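Local coordinates for protein Ufm1-specific protease (Caenorhabditis elegans, PDB 5EJJ) that is a thiol protease that cleaves the peptide bond at the C-terminal glycine of the ubiquitin-like modifier UFM1, releasing it from the proteins it is attached to, at residues A[74-82]-A[90-99]; A[1-9]-A[115-123]. All coordinates share one frame; numbering follows the deposited sequence.

Interaction 1: residues A[74-82]-A[90-99]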
loop_
_atom_site.group_PDB
_atom_site.type_symbol
_atom_site.label_atom_id
_atom_site.label_comp_id
_atom_site.label_asym_id
_atom_site.label_seq_id
_atom_site.Cartn_x
_atom_site.Cartn_y
_atom_site.Cartn_z
ATOM N N GLU A 74 8.572 -17.402 -0.611
ATOM C CA GLU A 74 9.378 -17.943 0.470
ATOM C C GLU A 74 10.834 -17.545 0.320
ATOM O O GLU A 74 11.233 -16.950 -0.676
ATOM C CB GLU A 74 9.289 -19.455 0.449
ATOM C CG GLU A 74 9.932 -20.050 -0.758
ATOM C CD GLU A 74 9.476 -21.466 -0.990
ATOM O OE1 GLU A 74 8.602 -21.679 -1.871
ATOM O OE2 GLU A 74 9.983 -22.372 -0.283
ATOM N N LEU A 75 11.621 -17.883 1.326
ATOM C CA LEU A 75 13.070 -17.747 1.286
ATOM C C LEU A 75 13.659 -18.527 0.125
ATOM O O LEU A 75 13.454 -19.726 0.025
ATOM C CB LEU A 75 13.611 -18.329 2.586
ATOM C CG LEU A 75 14.984 -17.944 3.088
ATOM C CD1 LEU A 75 15.916 -18.979 2.587
ATOM C CD2 LEU A 75 15.327 -16.550 2.576
ATOM N N VAL A 76 14.393 -17.855 -0.754
ATOM C CA VAL A 76 15.004 -18.537 -1.908
ATOM C C VAL A 76 16.516 -18.410 -1.883
ATOM O O VAL A 76 17.190 -19.166 -2.563
ATOM C CB VAL A 76 14.474 -18.056 -3.314
ATOM C CG1 VAL A 76 13.077 -18.575 -3.602
ATOM C CG2 VAL A 76 14.519 -16.546 -3.426
ATOM N N GLY A 77 17.043 -17.473 -1.095
ATOM C CA GLY A 77 18.479 -17.285 -1.008
ATOM C C GLY A 77 18.877 -16.190 -0.037
ATOM O O GLY A 77 18.033 -15.612 0.647
ATOM N N ASN A 78 20.173 -15.904 0.028
ATOM C CA ASN A 78 20.692 -14.788 0.826
ATOM C C ASN A 78 21.728 -14.005 0.032
ATOM O O ASN A 78 21.981 -14.277 -1.143
ATOM C CB ASN A 78 21.335 -15.266 2.129
ATOM C CG ASN A 78 22.324 -16.445 1.923
ATOM O OD1 ASN A 78 22.849 -16.678 0.819
ATOM N ND2 ASN A 78 22.560 -17.201 2.998
ATOM N N LEU A 79 22.349 -13.032 0.676
ATOM C CA LEU A 79 23.242 -12.177 -0.070
ATOM C C LEU A 79 24.491 -11.862 0.722
ATOM O O LEU A 79 24.457 -11.800 1.950
ATOM C CB LEU A 79 22.516 -10.900 -0.530
ATOM C CG LEU A 79 22.064 -9.904 0.546
ATOM C CD1 LEU A 79 23.111 -8.836 0.790
ATOM C CD2 LEU A 79 20.744 -9.269 0.169
ATOM N N ASN A 80 25.587 -11.679 -0.010
ATOM C CA ASN A 80 26.873 -11.318 0.560
ATOM C C ASN A 80 27.404 -10.037 -0.055
ATOM O O ASN A 80 27.663 -9.988 -1.254
ATOM C CB ASN A 80 27.881 -12.423 0.300
ATOM C CG ASN A 80 29.045 -12.354 1.239
ATOM O OD1 ASN A 80 29.185 -11.380 1.987
ATOM N ND2 ASN A 80 29.892 -13.388 1.222
ATOM N N ILE A 81 27.571 -9.005 0.759
ATOM C CA ILE A 81 28.086 -7.733 0.261
ATOM C C ILE A 81 29.586 -7.541 0.523
ATOM O O ILE A 81 30.029 -7.518 1.680
ATOM C CB ILE A 81 27.354 -6.557 0.890
ATOM C CG1 ILE A 81 25.868 -6.610 0.572
ATOM C CG2 ILE A 81 27.939 -5.252 0.393
ATOM C CD1 ILE A 81 25.132 -5.385 1.097
ATOM N N ASP A 82 30.351 -7.391 -0.557
ATOM C CA ASP A 82 31.792 -7.155 -0.489
ATOM C C ASP A 82 32.528 -8.330 0.141
ATOM O O ASP A 82 33.600 -8.166 0.703
ATOM C CB ASP A 82 32.100 -5.861 0.271
ATOM C CG ASP A 82 31.767 -4.614 -0.532
ATOM O OD1 ASP A 82 32.106 -4.579 -1.742
ATOM O OD2 ASP A 82 31.181 -3.664 0.048
ATOM N N GLY A 90 19.876 -20.826 4.887
ATOM C CA GLY A 90 20.197 -20.442 3.534
ATOM C C GLY A 90 19.072 -20.926 2.647
ATOM O O GLY A 90 18.350 -21.858 2.989
ATOM N N GLY A 91 18.897 -20.297 1.501
ATOM C CA GLY A 91 18.042 -20.893 0.490
ATOM C C GLY A 91 18.893 -21.706 -0.472
ATOM O O GLY A 91 19.634 -22.562 -0.030
ATOM N N GLN A 92 18.826 -21.420 -1.771
ATOM C CA GLN A 92 19.528 -22.228 -2.750
ATOM C C GLN A 92 20.505 -21.417 -3.624
ATOM O O GLN A 92 21.013 -21.913 -4.634
ATOM C CB GLN A 92 18.537 -23.022 -3.601
ATOM C CG GLN A 92 17.730 -22.158 -4.518
ATOM C CD GLN A 92 16.234 -22.459 -4.459
ATOM O OE1 GLN A 92 15.452 -21.698 -3.851
ATOM N NE2 GLN A 92 15.824 -23.565 -5.103
ATOM N N PHE A 93 20.774 -20.175 -3.230
ATOM C CA PHE A 93 21.841 -19.377 -3.857
ATOM C C PHE A 93 22.284 -18.218 -2.975
ATOM O O PHE A 93 21.635 -17.907 -1.964
ATOM C CB PHE A 93 21.432 -18.845 -5.227
ATOM C CG PHE A 93 20.283 -17.887 -5.186
ATOM C CD1 PHE A 93 20.479 -16.555 -4.849
ATOM C CD2 PHE A 93 18.996 -18.319 -5.495
ATOM C CE1 PHE A 93 19.423 -15.684 -4.796
ATOM C CE2 PHE A 93 17.925 -17.443 -5.449
ATOM C CZ PHE A 93 18.142 -16.122 -5.097
ATOM N N THR A 94 23.390 -17.580 -3.358
ATOM C CA THR A 94 23.791 -16.320 -2.723
ATOM C C THR A 94 24.075 -15.219 -3.744
ATOM O O THR A 94 24.845 -15.417 -4.691
ATOM C CB THR A 94 24.998 -16.478 -1.780
ATOM O OG1 THR A 94 24.712 -17.482 -0.795
ATOM C CG2 THR A 94 25.260 -15.166 -1.073
ATOM N N LEU A 95 23.433 -14.068 -3.575
ATOM C CA LEU A 95 23.755 -12.931 -4.425
ATOM C C LEU A 95 25.125 -12.401 -4.008
ATOM O O LEU A 95 25.427 -12.275 -2.802
ATOM C CB LEU A 95 22.707 -11.821 -4.317
ATOM C CG LEU A 95 21.265 -12.095 -4.747
ATOM C CD1 LEU A 95 20.442 -10.836 -4.537
ATOM C CD2 LEU A 95 21.203 -12.537 -6.187
ATOM N N GLN A 96 25.964 -12.108 -4.999
ATOM C CA GLN A 96 27.232 -11.458 -4.715
ATOM C C GLN A 96 27.099 -9.977 -4.996
ATOM O O GLN A 96 26.656 -9.577 -6.068
ATOM C CB GLN A 96 28.348 -12.091 -5.528
ATOM C CG GLN A 96 28.536 -13.567 -5.207
ATOM C CD GLN A 96 28.839 -13.803 -3.739
ATOM O OE1 GLN A 96 29.461 -12.968 -3.072
ATOM N NE2 GLN A 96 28.395 -14.946 -3.224
ATOM N N LEU A 97 27.445 -9.164 -4.014
ATOM C CA LEU A 97 27.192 -7.736 -4.110
ATOM C C LEU A 97 28.391 -6.928 -3.651
ATOM O O LEU A 97 29.208 -7.412 -2.865
ATOM C CB LEU A 97 25.992 -7.355 -3.247
ATOM C CG LEU A 97 24.619 -7.936 -3.553
ATOM C CD1 LEU A 97 23.587 -7.263 -2.653
ATOM C CD2 LEU A 97 24.272 -7.764 -5.016
ATOM N N THR A 98 28.488 -5.696 -4.137
ATOM C CA THR A 98 29.529 -4.780 -3.707
ATOM C C THR A 98 28.858 -3.478 -3.308
ATOM O O THR A 98 27.737 -3.195 -3.755
ATOM C CB THR A 98 30.508 -4.477 -4.839
ATOM O OG1 THR A 98 29.928 -3.506 -5.721
ATOM C CG2 THR A 98 30.834 -5.746 -5.621
ATOM N N SER A 99 29.532 -2.681 -2.480
ATOM C CA SER A 99 28.965 -1.407 -2.041
ATOM C C SER A 99 29.026 -0.382 -3.168
ATOM O O SER A 99 28.243 0.578 -3.200
ATOM C CB SER A 99 29.688 -0.890 -0.802
ATOM O OG SER A 99 29.309 -1.616 0.360
HETATM O O HOH W 1 30.239 -10.782 -1.920
#

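Interaction 2: residues A[1-9]-A[115-123]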
loop_
_atom_site.group_PDB
_atom_site.type_symbol
_atom_site.label_atom_id
_atom_site.label_comp_id
_atom_site.label_asym_id
_atom_site.label_seq_id
_atom_site.Cartn_x
_atom_site.Cartn_y
_atom_site.Cartn_z
ATOM N N ASN A 1 22.870 -24.250 -14.099
ATOM C CA ASN A 1 22.274 -23.622 -15.282
ATOM C C ASN A 1 20.745 -23.501 -15.212
ATOM O O ASN A 1 20.009 -24.413 -15.597
ATOM C CB ASN A 1 22.689 -24.354 -16.565
ATOM C CG ASN A 1 22.613 -23.461 -17.793
ATOM O OD1 ASN A 1 21.530 -23.233 -18.348
ATOM N ND2 ASN A 1 23.768 -22.936 -18.215
ATOM N N GLU A 2 20.281 -22.356 -14.729
ATOM C CA GLU A 2 18.864 -22.121 -14.500
ATOM C C GLU A 2 18.667 -20.607 -14.447
ATOM O O GLU A 2 19.511 -19.882 -13.920
ATOM C CB GLU A 2 18.444 -22.773 -13.180
ATOM C CG GLU A 2 19.425 -22.474 -12.042
ATOM C CD GLU A 2 19.037 -23.108 -10.710
ATOM O OE1 GLU A 2 19.504 -22.612 -9.661
ATOM O OE2 GLU A 2 18.284 -24.105 -10.700
ATOM N N LEU A 3 17.569 -20.117 -15.004
ATOM C CA LEU A 3 17.354 -18.676 -15.041
ATOM C C LEU A 3 16.530 -18.171 -13.873
ATOM O O LEU A 3 15.386 -18.574 -13.688
ATOM C CB LEU A 3 16.636 -18.261 -16.317
ATOM C CG LEU A 3 17.335 -18.537 -17.632
ATOM C CD1 LEU A 3 16.551 -17.838 -18.738
ATOM C CD2 LEU A 3 18.797 -18.072 -17.524
ATOM N N TRP A 4 17.116 -17.264 -13.111
ATOM C CA TRP A 4 16.391 -16.535 -12.104
ATOM C C TRP A 4 16.162 -15.144 -12.607
ATOM O O TRP A 4 16.945 -14.627 -13.391
ATOM C CB TRP A 4 17.182 -16.498 -10.811
ATOM C CG TRP A 4 17.048 -17.763 -10.081
ATOM C CD1 TRP A 4 17.707 -18.923 -10.334
ATOM C CD2 TRP A 4 16.167 -18.026 -8.993
ATOM N NE1 TRP A 4 17.311 -19.894 -9.457
ATOM C CE2 TRP A 4 16.363 -19.372 -8.619
ATOM C CE3 TRP A 4 15.244 -17.251 -8.281
ATOM C CZ2 TRP A 4 15.665 -19.969 -7.568
ATOM C CZ3 TRP A 4 14.555 -17.841 -7.236
ATOM C CH2 TRP A 4 14.772 -19.192 -6.890
ATOM N N PHE A 5 15.071 -14.545 -12.160
ATOM C CA PHE A 5 14.730 -13.198 -12.539
ATOM C C PHE A 5 14.633 -12.351 -11.300
ATOM O O PHE A 5 14.204 -12.817 -10.247
ATOM C CB PHE A 5 13.420 -13.205 -13.303
ATOM C CG PHE A 5 13.489 -13.998 -14.570
ATOM C CD1 PHE A 5 13.396 -15.390 -14.542
ATOM C CD2 PHE A 5 13.681 -13.357 -15.797
ATOM C CE1 PHE A 5 13.487 -16.133 -15.716
ATOM C CE2 PHE A 5 13.762 -14.086 -16.968
ATOM C CZ PHE A 5 13.667 -15.481 -16.930
ATOM N N ILE A 6 15.056 -11.103 -11.425
ATOM C CA ILE A 6 15.052 -10.194 -10.301
ATOM C C ILE A 6 14.797 -8.762 -10.774
ATOM O O ILE A 6 15.090 -8.401 -11.926
ATOM C CB ILE A 6 16.380 -10.300 -9.555
ATOM C CG1 ILE A 6 16.333 -9.547 -8.234
ATOM C CG2 ILE A 6 17.520 -9.856 -10.440
ATOM C CD1 ILE A 6 17.609 -9.703 -7.423
ATOM N N ASP A 7 14.207 -7.952 -9.901
ATOM C CA ASP A 7 14.116 -6.532 -10.178
ATOM C C ASP A 7 15.241 -5.838 -9.427
ATOM O O ASP A 7 15.080 -5.469 -8.252
ATOM C CB ASP A 7 12.757 -6.002 -9.762
ATOM C CG ASP A 7 12.526 -4.553 -10.173
ATOM O OD1 ASP A 7 13.496 -3.765 -10.230
ATOM O OD2 ASP A 7 11.345 -4.199 -10.420
ATOM N N ALA A 8 16.382 -5.673 -10.107
ATOM C CA ALA A 8 17.556 -5.046 -9.507
ATOM C C ALA A 8 17.342 -3.605 -9.010
ATOM O O ALA A 8 17.871 -3.245 -7.968
ATOM C CB ALA A 8 18.710 -5.119 -10.433
ATOM N N GLN A 9 16.576 -2.787 -9.732
ATOM C CA GLN A 9 16.305 -1.423 -9.263
ATOM C C GLN A 9 15.692 -1.492 -7.888
ATOM O O GLN A 9 16.147 -0.816 -6.952
ATOM C CB GLN A 9 15.336 -0.653 -10.171
ATOM C CG GLN A 9 15.742 -0.479 -11.641
ATOM C CD GLN A 9 17.013 0.349 -11.840
ATOM O OE1 GLN A 9 17.683 0.747 -10.866
ATOM N NE2 GLN A 9 17.357 0.608 -13.113
ATOM N N VAL A 115 25.799 -14.566 -12.680
ATOM C CA VAL A 115 25.501 -15.025 -14.047
ATOM C C VAL A 115 24.116 -15.649 -14.265
ATOM O O VAL A 115 23.548 -15.528 -15.358
ATOM C CB VAL A 115 26.617 -15.955 -14.643
ATOM C CG1 VAL A 115 27.976 -15.349 -14.440
ATOM C CG2 VAL A 115 26.569 -17.323 -14.031
ATOM N N MET A 116 23.562 -16.309 -13.256
ATOM C CA MET A 116 22.284 -16.954 -13.495
ATOM C C MET A 116 21.078 -16.024 -13.338
ATOM O O MET A 116 19.953 -16.409 -13.649
ATOM C CB MET A 116 22.130 -18.275 -12.729
ATOM C CG MET A 116 22.169 -18.203 -11.220
ATOM S SD MET A 116 21.567 -19.769 -10.515
ATOM C CE MET A 116 22.115 -19.625 -8.808
ATOM N N PHE A 117 21.313 -14.781 -12.928
ATOM C CA PHE A 117 20.210 -13.829 -12.795
ATOM C C PHE A 117 19.980 -12.934 -13.999
ATOM O O PHE A 117 20.924 -12.580 -14.696
ATOM C CB PHE A 117 20.377 -12.991 -11.538
ATOM C CG PHE A 117 20.156 -13.773 -10.302
ATOM C CD1 PHE A 117 21.141 -14.630 -9.836
ATOM C CD2 PHE A 117 18.946 -13.710 -9.638
ATOM C CE1 PHE A 117 20.938 -15.383 -8.713
ATOM C CE2 PHE A 117 18.736 -14.465 -8.502
ATOM C CZ PHE A 117 19.733 -15.306 -8.040
ATOM N N ASN A 118 18.715 -12.576 -14.223
ATOM C CA ASN A 118 18.314 -11.638 -15.270
ATOM C C ASN A 118 17.536 -10.488 -14.696
ATOM O O ASN A 118 16.569 -10.718 -14.006
ATOM C CB ASN A 118 17.393 -12.315 -16.265
ATOM C CG ASN A 118 18.126 -13.183 -17.245
ATOM O OD1 ASN A 118 18.887 -14.077 -16.857
ATOM N ND2 ASN A 118 17.897 -12.939 -18.537
ATOM N N ASN A 119 17.926 -9.251 -14.999
ATOM C CA ASN A 119 17.145 -8.087 -14.571
ATOM C C ASN A 119 15.769 -7.954 -15.234
ATOM O O ASN A 119 15.621 -8.176 -16.425
ATOM C CB ASN A 119 17.907 -6.790 -14.785
ATOM C CG ASN A 119 17.102 -5.594 -14.341
ATOM O OD1 ASN A 119 17.003 -5.312 -13.154
ATOM N ND2 ASN A 119 16.483 -4.916 -15.286
ATOM N N GLU A 120 14.766 -7.569 -14.468
ATOM C CA GLU A 120 13.426 -7.537 -15.002
ATOM C C GLU A 120 12.581 -6.643 -14.138
ATOM O O GLU A 120 12.790 -6.569 -12.934
ATOM C CB GLU A 120 12.859 -8.945 -15.022
ATOM C CG GLU A 120 11.371 -9.062 -14.747
ATOM C CD GLU A 120 10.831 -10.437 -15.129
ATOM O OE1 GLU A 120 11.099 -10.842 -16.298
ATOM O OE2 GLU A 120 10.169 -11.100 -14.269
ATOM N N HIS A 121 11.647 -5.926 -14.750
ATOM C CA HIS A 121 10.841 -5.002 -13.990
ATOM C C HIS A 121 9.593 -5.790 -13.614
ATOM O O HIS A 121 8.633 -5.845 -14.370
ATOM C CB HIS A 121 10.552 -3.728 -14.799
ATOM C CG HIS A 121 9.655 -2.749 -14.100
ATOM N ND1 HIS A 121 9.831 -2.381 -12.783
ATOM C CD2 HIS A 121 8.566 -2.067 -14.541
ATOM C CE1 HIS A 121 8.887 -1.516 -12.438
ATOM N NE2 HIS A 121 8.109 -1.309 -13.486
ATOM N N VAL A 122 9.650 -6.437 -12.451
ATOM C CA VAL A 122 8.606 -7.336 -11.977
ATOM C C VAL A 122 7.351 -6.561 -11.647
ATOM O O VAL A 122 7.435 -5.531 -10.962
ATOM C CB VAL A 122 9.045 -8.034 -10.688
ATOM C CG1 VAL A 122 7.990 -9.055 -10.255
ATOM C CG2 VAL A 122 10.426 -8.663 -10.860
ATOM N N LEU A 123 6.206 -7.071 -12.120
ATOM C CA LEU A 123 4.911 -6.383 -12.040
ATOM C C LEU A 123 3.936 -7.038 -11.064
ATOM O O LEU A 123 4.047 -8.232 -10.778
ATOM C CB LEU A 123 4.249 -6.365 -13.417
ATOM C CG LEU A 123 5.005 -5.746 -14.601
ATOM C CD1 LEU A 123 4.262 -5.986 -15.899
ATOM C CD2 LEU A 123 5.241 -4.272 -14.392
HETATM O O HOH W 2 15.502 -3.581 -12.194
#

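Interaction 1: residues A[74-82]-A[90-99]
Gly77 lays its CA over the middle of the Phe93 ring, a CH-pi contact with the CA 4.2 Å from the ring centroid and only 10° off the normal. Glycine suits this position: with no side chain, its CA can lie flat on the ring. Val76 runs beside Phe93, pointing the same way, its CG2 against CZ. With Phe93 CG set between its own backbone N and carbonyl carbon (chi1 64°), the ring folds back over the neighbouring strand.

Beyond the ring the two chains run parallel. Asn78 N donates to Phe93 O, Leu95 N to Asn78 O and Asn80 N to Leu95 O, the last at 2.9 Å and nearly straight. On the face carrying Asn78 and Asn80, Thr94 OG1 donates to Asn78 OD1 at 2.6 Å in the plane of the amide, while Asn78 ND2 is held by Leu88 O. A water donates to Asn80 O and Gln96 OE1, and Asn80 OD1 is bonded to Ser85. The reverse face is apolar: Leu79 and Leu95 meet CB to CB at 3.9 Å, and Leu97 sends CD1 obliquely across to Leu79 CD1, with its CB near Ile81 CG1. Leucine and isoleucine suit this face, which packs against Phe51 and Phe110.

At the far end Asp82 accepts from Ser99 OG at OD2, 2.8 Å away and approached nearly along the C-O bond; the links from Ser99 N to its carboxylate are weak. Thr98, at the N-cap of helix 99-104, accepts Met101 N with OG1.

Strand 94-97 is an outermost strand of a four-stranded mixed sheet in the MPN region, and strand 74-81 lies between it and strand 33-40, where Val76 and Gly77 form a classic beta bulge opposite Val37. Phe51 of strand 45-53 and Phe110 of helix 107-113 pack on Leu97.

Interaction 2: residues A[1-9]-A[115-123]
Trp4 and Phe117 are bridge partners on two short parallel strands, and their side chains run alongside each other. Followed outward, Trp4 begins with CB over one face of the Phe117 ring, 3.8 Å from its centroid, a CH-pi contact offset toward the rim. CG comes next, still near Phe117 CE2 and CZ, with the indole five-membered ring and the phenyl plane inclined at 34°. CD1 then reaches Met116 SD at 4.0 Å, an oblique Met-aromatic contact. At the far rim CH2 touches Val76 CG1. The broad indole suits this buried place, with the Glu2 carboxylate at its edge, where OE1 offers NE1 a weak, long hydrogen bond.

Trp4 N donates to Met116 O at 3.0 Å, Asn118 N to Trp4 O and Ile6 N to Asn118 O. Ile6 CG2 packs obliquely against Phe117 CD2.

Where the first strand gives way to helix 8-19, Asn119 holds CG anti to its N (chi1 -180°), bringing OD1 to Ala8 N at 3.1 Å. A water donates to Asn119 OD1 and Asp7 OD1 and accepts from Gln9 N. Asp7 OD1 also takes Ala10 N, while OD2 accepts weak bonds from His121 ND1 and Val122 N. Asp7 is thus the helix N-cap, a common role for aspartate. Strands 4-6 and 117-119 form a parallel pair that ties the N-terminus to a segment over a hundred residues later.

Overall arrangement
Interactions 1 and 2 have centres about 13 Å apart, on the same side of the chain's centre. Along the chain, residues 1-9 come first, then both segments of interaction 1, then 115-123, so interaction 2 encloses interaction 1 in sequence. Each is a parallel strand pairing. Strand 94-97 is one edge of the four-stranded mixed sheet; strand 4-6 is also tied, through backbone bonds of Phe5 to Lys44 and Val46, to the other edge. Their apolar sides meet directly: Phe93 packs edge-to-face with both Phe117 and Trp4, and Leu95 CD2 lies 3.6 Å from Phe117 CZ. Helix 107-113 touches both contacts. Together they tie the N-terminal strand to the sheet through a shared aromatic core, away from the probable catalytic residues Cys396, Asp520 and His522.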